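Local atomic coordinates of probable aminotransferase (Pseudomonas aeruginosa, PDB entry 5YKR), a protein that probably works as a pyridoxal-phosphate-dependent enzyme, being a member of the class-III aminotransferase family. Residues A[20-24]-A[54-59]; A[387-391]-A[404-410]. One frame throughout, in Å; residues are numbered along the deposited sequence.

In the fold
Helix 407-418 ties the two contacts together. Its first turn belongs to interaction 2, where it meets the end of strand 385-389, and further along Leu415 and Leu418 pack on Phe23 of interaction 1. Helix 9-26 touches both: residues 20-24 meet the loop 54-59, whereas Leu9 and Val12 of the same helix lie against Ile409 and Leu408. The centres of the two contacts are 20 Å apart and their nearest atoms about 6 Å, without touching. Neither includes Lys286, the residue that carries pyridoxal phosphate as a Schiff base. Both contacts touch the second subunit; in interaction 1, Leu20 and Asn56 pack on its Pro316 and Pro58 on its Pro113.

Interaction 1 of 2, residues A[20-24]-A[54-59]; sequences LRRFD and PGNCPL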
# COMPACT_ATOMS: atom_id res chain seq x y z
N LEU A 20 7.49 14.90 -30.76
CA LEU A 20 7.03 15.74 -29.65
C LEU A 20 6.09 16.84 -30.16
O LEU A 20 5.05 17.10 -29.53
CB LEU A 20 8.20 16.33 -28.86
CG LEU A 20 8.96 15.37 -27.95
CD1 LEU A 20 10.29 16.00 -27.53
CD2 LEU A 20 8.11 14.96 -26.74
N ARG A 21 6.42 17.43 -31.31
CA ARG A 21 5.51 18.41 -31.92
C ARG A 21 4.19 17.76 -32.34
O ARG A 21 3.11 18.30 -32.04
CB ARG A 21 6.18 19.12 -33.09
CG ARG A 21 5.35 20.22 -33.69
CD ARG A 21 6.23 21.13 -34.58
NE ARG A 21 7.02 20.42 -35.58
CZ ARG A 21 6.54 19.87 -36.71
NH1 ARG A 21 5.23 19.94 -37.01
NH2 ARG A 21 7.37 19.23 -37.54
N ARG A 22 4.28 16.59 -32.98
CA ARG A 22 3.09 15.80 -33.37
C ARG A 22 2.26 15.47 -32.12
O ARG A 22 1.05 15.54 -32.16
CB ARG A 22 3.52 14.51 -34.07
CG ARG A 22 2.42 13.64 -34.67
CD ARG A 22 2.94 12.31 -35.29
NE ARG A 22 3.82 12.51 -36.40
CZ ARG A 22 3.41 12.84 -37.64
NH1 ARG A 22 2.11 13.02 -37.91
NH2 ARG A 22 4.27 13.01 -38.60
N PHE A 23 2.93 15.15 -31.01
CA PHE A 23 2.21 14.80 -29.79
C PHE A 23 1.36 16.02 -29.30
O PHE A 23 0.19 15.88 -28.91
CB PHE A 23 3.17 14.35 -28.71
CG PHE A 23 2.50 14.10 -27.41
CD1 PHE A 23 2.25 15.16 -26.53
CD2 PHE A 23 2.04 12.84 -27.09
CE1 PHE A 23 1.58 14.93 -25.34
CE2 PHE A 23 1.35 12.61 -25.90
CZ PHE A 23 1.12 13.67 -25.02
N ASP A 24 1.97 17.19 -29.33
CA ASP A 24 1.27 18.42 -28.93
C ASP A 24 0.05 18.68 -29.84
O ASP A 24 -1.04 19.03 -29.35
CB ASP A 24 2.20 19.63 -29.02
CG ASP A 24 3.41 19.56 -28.08
OD1 ASP A 24 3.33 18.84 -27.07
OD2 ASP A 24 4.43 20.29 -28.35
N PRO A 54 6.39 9.36 -22.67
CA PRO A 54 7.14 10.22 -23.58
C PRO A 54 6.08 11.25 -24.12
O PRO A 54 4.87 11.04 -24.05
CB PRO A 54 7.60 9.24 -24.60
CG PRO A 54 6.48 8.28 -24.71
CD PRO A 54 6.04 8.08 -23.28
N GLY A 55 6.49 12.31 -24.64
CA GLY A 55 5.48 13.33 -24.88
C GLY A 55 5.53 14.31 -23.76
O GLY A 55 6.07 14.06 -22.67
N ASN A 56 4.93 15.43 -24.01
CA ASN A 56 5.10 16.53 -23.11
C ASN A 56 4.15 16.53 -21.92
O ASN A 56 4.36 17.26 -20.97
CB ASN A 56 5.05 17.81 -23.92
CG ASN A 56 6.30 17.99 -24.79
OD1 ASN A 56 7.44 17.82 -24.31
ND2 ASN A 56 6.11 18.35 -26.05
N CYS A 57 3.18 15.62 -21.93
CA CYS A 57 2.34 15.39 -20.75
C CYS A 57 1.75 13.99 -20.81
O CYS A 57 1.68 13.40 -21.90
CB CYS A 57 1.18 16.40 -20.71
SG CYS A 57 0.08 16.34 -22.16
N PRO A 58 1.31 13.44 -19.65
CA PRO A 58 0.57 12.20 -19.71
C PRO A 58 -0.79 12.40 -20.39
O PRO A 58 -1.44 13.45 -20.24
CB PRO A 58 0.36 11.81 -18.24
CG PRO A 58 0.52 13.06 -17.50
CD PRO A 58 1.50 13.89 -18.25
N LEU A 59 -1.21 11.38 -21.13
CA LEU A 59 -2.59 11.38 -21.66
C LEU A 59 -3.61 11.29 -20.51
O LEU A 59 -3.40 10.53 -19.58
CB LEU A 59 -2.78 10.20 -22.58
CG LEU A 59 -1.88 10.04 -23.81
CD1 LEU A 59 -2.14 8.68 -24.43
CD2 LEU A 59 -2.13 11.19 -24.77
O HOH W 1 7.39 19.81 -28.42
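Phe23 and Gly55 form the middle of the contact by which, in this class-III aminotransferase of the pyridoxal-phosphate-dependent clan, helix 9-26 packs on the irregular segment leading into strand 61-65. The CB of Phe23 points toward the loop, and with CG anti to the backbone N (chi1 174°) the ring lies with one face against Gly55 CA. Gly55 CA sits 4.0 Å from the ring centroid and nearly on its normal, a CH-pi contact over the face. Working outward, CD1 and CE1 pass the Asn56 backbone, CE1 coming 3.6 Å from Asn56 N. CE2, across the ring from CD1, comes 3.9 Å from Leu59 CD2. At the tip, CZ comes within 3.2 Å of Cys57 O, while Cys57 SG lies at the ring edge, 3.8 Å from CE1, a sulfur-aromatic contact. One turn earlier, Leu20 CD2 presses on Gly55 CA at 3.6 Å, and Leu20 packs on Pro316 of the second subunit. At the polar end, Asn56 ND2 gives Asp24 OD1 a nearly straight hydrogen bond (3.0 Å, 177°) on the syn side of the carboxylate. A water bridges the same two side chains, donating to Asp24 OD2 and accepting from Asn56 ND2, the latter at 3.1 Å.

Interaction 2 of 2, residues A[387-391]-A[404-410]; sequences EYLFM and ARNGLIE
The Phe390 ring packs between the end of strand 385-389 and the start of helix 407-418. Its CZ reaches Ile409 CG2 at 3.7 Å and Glu410 CG at 3.9 Å, and Asn406 N lies at the ring edge. On the strand side of Ala404, Met391 SD rests on its CB, and Leu389 CD2 lies 3.6 Å from Arg405 CD, the two chains crossing at about a right angle. Phe390 N gives Ala404 O a hydrogen bond of 3.0 Å, the chain bending there in an inverse gamma turn as it leaves the strand. Farther out, Arg405 folds back at chi2 (-69°) and chi3 (-57°), bringing its guanidinium side-on to Glu410 in a salt bridge with two hydrogen bonds, NE to OE2 at 2.8 Å and NH2 to OE1 at 3.0 Å. Asn406 N reaches OE2 from the opposite face, so three N-H groups fix the carboxylate's rotation. Asn406 is also the N-cap, its OD1 accepting from Ile409 N at 2.9 Å. Glu387 OE2 accepts from Asn429 N; Arg405 NH1, 4.2 Å away, aims no N-H at it, so any attraction is probably just electrostatic. Strand 385-389 runs between antiparallel neighbours 378-382 and 430-432, while Leu9 of helix 9-26 packs on Ile409.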
# COMPACT_ATOMS: atom_id res chain seq x y z
N GLU A 387 10.01 -8.50 -24.38
CA GLU A 387 10.84 -7.28 -24.24
C GLU A 387 12.12 -7.43 -25.03
O GLU A 387 12.76 -8.47 -24.98
CB GLU A 387 11.14 -7.03 -22.76
CG GLU A 387 11.97 -5.78 -22.47
CD GLU A 387 11.73 -5.19 -21.08
OE1 GLU A 387 11.11 -5.89 -20.23
OE2 GLU A 387 12.22 -4.04 -20.84
N TYR A 388 12.52 -6.32 -25.65
CA TYR A 388 13.80 -6.26 -26.32
C TYR A 388 14.82 -5.38 -25.53
O TYR A 388 14.45 -4.58 -24.63
CB TYR A 388 13.68 -5.82 -27.77
CG TYR A 388 12.85 -4.60 -28.01
CD1 TYR A 388 13.44 -3.31 -28.03
CD2 TYR A 388 11.49 -4.70 -28.25
CE1 TYR A 388 12.66 -2.19 -28.23
CE2 TYR A 388 10.72 -3.57 -28.50
CZ TYR A 388 11.32 -2.33 -28.52
OH TYR A 388 10.62 -1.19 -28.73
N LEU A 389 16.09 -5.59 -25.82
CA LEU A 389 17.20 -4.92 -25.16
C LEU A 389 18.21 -4.58 -26.25
O LEU A 389 18.38 -5.34 -27.22
CB LEU A 389 17.87 -5.86 -24.14
CG LEU A 389 17.58 -5.79 -22.66
CD1 LEU A 389 18.32 -6.92 -21.95
CD2 LEU A 389 17.86 -4.40 -22.05
N PHE A 390 18.95 -3.48 -26.04
CA PHE A 390 19.87 -2.98 -27.07
C PHE A 390 21.27 -3.61 -26.93
O PHE A 390 22.28 -2.91 -26.80
CB PHE A 390 19.96 -1.45 -27.05
CG PHE A 390 18.64 -0.73 -26.98
CD1 PHE A 390 17.51 -1.18 -27.66
CD2 PHE A 390 18.54 0.45 -26.26
CE1 PHE A 390 16.31 -0.49 -27.58
CE2 PHE A 390 17.36 1.17 -26.20
CZ PHE A 390 16.24 0.68 -26.85
N MET A 391 21.31 -4.94 -26.95
CA MET A 391 22.56 -5.67 -27.00
C MET A 391 22.34 -6.97 -27.80
O MET A 391 21.20 -7.46 -27.95
CB MET A 391 23.06 -5.97 -25.58
CG MET A 391 22.10 -6.79 -24.71
SD MET A 391 22.53 -6.94 -22.98
CE MET A 391 23.98 -8.01 -23.08
N ALA A 404 22.48 -1.77 -21.70
CA ALA A 404 21.70 -1.90 -22.96
C ALA A 404 20.34 -1.19 -22.97
O ALA A 404 19.39 -1.61 -23.70
CB ALA A 404 21.51 -3.37 -23.20
N ARG A 405 20.28 -0.14 -22.13
CA ARG A 405 19.14 0.73 -21.97
C ARG A 405 19.59 2.16 -22.38
O ARG A 405 20.75 2.51 -22.23
CB ARG A 405 18.58 0.64 -20.51
CG ARG A 405 18.02 -0.76 -20.10
CD ARG A 405 16.73 -1.20 -20.83
NE ARG A 405 15.68 -0.21 -20.61
CZ ARG A 405 14.75 -0.27 -19.65
NH1 ARG A 405 14.65 -1.34 -18.82
NH2 ARG A 405 13.88 0.73 -19.53
N ASN A 406 18.68 2.95 -22.94
CA ASN A 406 18.95 4.31 -23.39
C ASN A 406 17.69 5.12 -23.41
O ASN A 406 16.74 4.77 -24.13
CB ASN A 406 19.60 4.32 -24.77
CG ASN A 406 19.96 5.73 -25.23
OD1 ASN A 406 19.16 6.45 -25.88
ND2 ASN A 406 21.16 6.17 -24.80
N GLY A 407 17.67 6.21 -22.63
CA GLY A 407 16.47 7.00 -22.45
C GLY A 407 15.91 7.60 -23.72
O GLY A 407 14.68 7.62 -23.95
N LEU A 408 16.80 8.12 -24.55
CA LEU A 408 16.40 8.82 -25.75
C LEU A 408 15.81 7.86 -26.81
O LEU A 408 14.74 8.14 -27.37
CB LEU A 408 17.57 9.60 -26.35
CG LEU A 408 17.29 10.26 -27.70
CD1 LEU A 408 16.14 11.25 -27.64
CD2 LEU A 408 18.51 10.96 -28.27
N ILE A 409 16.48 6.74 -27.06
CA ILE A 409 15.98 5.78 -28.04
C ILE A 409 14.64 5.23 -27.55
O ILE A 409 13.66 5.16 -28.30
CB ILE A 409 16.98 4.65 -28.32
CG1 ILE A 409 18.26 5.21 -28.97
CG2 ILE A 409 16.31 3.57 -29.15
CD1 ILE A 409 19.42 4.22 -28.94
N GLU A 410 14.59 4.87 -26.26
CA GLU A 410 13.35 4.38 -25.68
C GLU A 410 12.18 5.36 -25.80
O GLU A 410 11.09 4.99 -26.24
CB GLU A 410 13.58 3.98 -24.23
CG GLU A 410 14.47 2.76 -24.10
CD GLU A 410 14.92 2.47 -22.67
OE1 GLU A 410 14.20 2.80 -21.71
OE2 GLU A 410 15.99 1.84 -22.54